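Local coordinates for armadillo repeat protein arm00016 (Synthetic construct, PDB 4D4E), which is a computationally designed armadillo repeat protein of stacked helices, built as a scaffold for modular peptide recognition, at residues Gly180-Ser183 against Pro184-Lys187. Numbering follows the deposited sequence. Where two conformers were deposited one is given.
Sequences GALS and PLVK
Pro184 sets its ring against the carbonyl oxygen of Gly180: CD, bonded to the nitrogen in place of a hydrogen, packs 3.2 Å from Gly180 O. Having no N-H to give, proline suits the first turn of a helix, whose leading amides need no acceptor within it, and its ring holds phi at a helical value. Gly180 itself ends the preceding helix in a Schellman motif, and its positive phi (71°) is easily borne without a side chain. Main-chain bonding across the contact then begins: Leu185 N reaches Ala181 O at 3.1 Å, Val186 N follows to Leu182 O, and Lys187 N to Ser183 O in the straightest of the three, at 167°.

The buried, well-packed side is apolar. Leu185 brings CD2 to 4.2 Å from Ala181 CB and 4.4 Å from Leu182 CD2, a branched tip meeting a small methyl and a second branched tip. Beyond them, helix 194-208 touches both leucines, helix 212-221 packs on Leu182 and helix 152-166 on Leu185, so this short helix is wedged among its neighbours in the armadillo stack. The other side faces solvent. There Ser183 and Lys187 suit exposure; Lys187 starts with CG anti to the backbone N (chi1 -171°), then bends at its three later torsions, and its end leads away from the turn, the amine making a long, weak ion pair with Asp148.

Replacing Pro184 by a glycine would remove the ring beside Gly180 O and would probably leave the backbone freer to turn where the helix starts. The chemistry thus divides the work: glycine ends one helix, proline stiffens the start of the next, and aliphatic side chains fasten the new turn to the repeat stack while polar ones meet water.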
loop_
_atom_site.group_PDB
_atom_site.type_symbol
_atom_site.label_atom_id
_atom_site.label_comp_id
_atom_site.label_asym_id
_atom_site.label_seq_id
_atom_site.Cartn_x
_atom_site.Cartn_y
_atom_site.Cartn_z
ATOM N N GLY A 180 -4.416 14.903 -6.812
ATOM C CA GLY A 180 -4.609 14.527 -8.247
ATOM C C GLY A 180 -4.835 13.028 -8.559
ATOM O O GLY A 180 -4.411 12.524 -9.636
ATOM N N ALA A 181 -5.531 12.316 -7.665
ATOM C CA ALA A 181 -5.697 10.858 -7.842
ATOM C C ALA A 181 -6.699 10.466 -8.924
ATOM O O ALA A 181 -6.582 9.367 -9.475
ATOM C CB ALA A 181 -6.076 10.170 -6.539
ATOM N N LEU A 182 -7.682 11.330 -9.202
ATOM C CA LEU A 182 -8.819 10.950 -10.033
ATOM C C LEU A 182 -8.504 10.611 -11.506
ATOM O O LEU A 182 -8.922 9.567 -11.972
ATOM C CB LEU A 182 -10.009 11.917 -9.919
ATOM C CG LEU A 182 -10.652 12.051 -8.526
ATOM C CD1 LEU A 182 -12.033 12.718 -8.618
ATOM C CD2 LEU A 182 -10.765 10.703 -7.818
ATOM N N SER A 183 -7.802 11.444 -12.244
ATOM C CA SER A 183 -7.550 11.142 -13.662
ATOM C C SER A 183 -6.620 9.914 -13.846
ATOM O O SER A 183 -6.851 9.079 -14.751
ATOM C CB SER A 183 -7.040 12.379 -14.404
ATOM O OG SER A 183 -5.651 12.316 -14.658
ATOM N N PRO A 184 -5.570 9.790 -12.992
ATOM C CA PRO A 184 -4.836 8.539 -13.065
ATOM C C PRO A 184 -5.672 7.296 -12.733
ATOM O O PRO A 184 -5.443 6.235 -13.298
ATOM C CB PRO A 184 -3.695 8.743 -12.058
ATOM C CG PRO A 184 -3.459 10.221 -12.055
ATOM C CD PRO A 184 -4.794 10.850 -12.288
ATOM N N LEU A 185 -6.645 7.425 -11.835
ATOM C CA LEU A 185 -7.490 6.284 -11.466
ATOM C C LEU A 185 -8.429 5.914 -12.628
ATOM O O LEU A 185 -8.709 4.713 -12.841
ATOM C CB LEU A 185 -8.299 6.605 -10.215
ATOM C CG LEU A 185 -8.092 5.962 -8.843
ATOM C CD1 LEU A 185 -6.837 5.096 -8.558
ATOM C CD2 LEU A 185 -8.466 6.903 -7.668
ATOM N N VAL A 186 -8.908 6.936 -13.355
ATOM C CA VAL A 186 -9.816 6.762 -14.493
ATOM C C VAL A 186 -9.097 6.094 -15.688
ATOM O O VAL A 186 -9.627 5.195 -16.349
ATOM C CB VAL A 186 -10.503 8.103 -14.865
ATOM C CG1 VAL A 186 -11.115 8.037 -16.228
ATOM C CG2 VAL A 186 -11.623 8.418 -13.888
ATOM N N LYS A 187 -7.854 6.497 -15.908
ATOM C CA LYS A 187 -6.938 5.867 -16.863
ATOM C C LYS A 187 -6.696 4.340 -16.559
ATOM O O LYS A 187 -6.811 3.499 -17.435
ATOM C CB LYS A 187 -5.665 6.730 -16.809
ATOM C CG LYS A 187 -4.554 6.500 -17.814
ATOM C CD LYS A 187 -3.690 5.334 -17.378
ATOM C CE LYS A 187 -2.199 5.632 -17.479
ATOM N NZ LYS A 187 -1.662 5.278 -18.811
#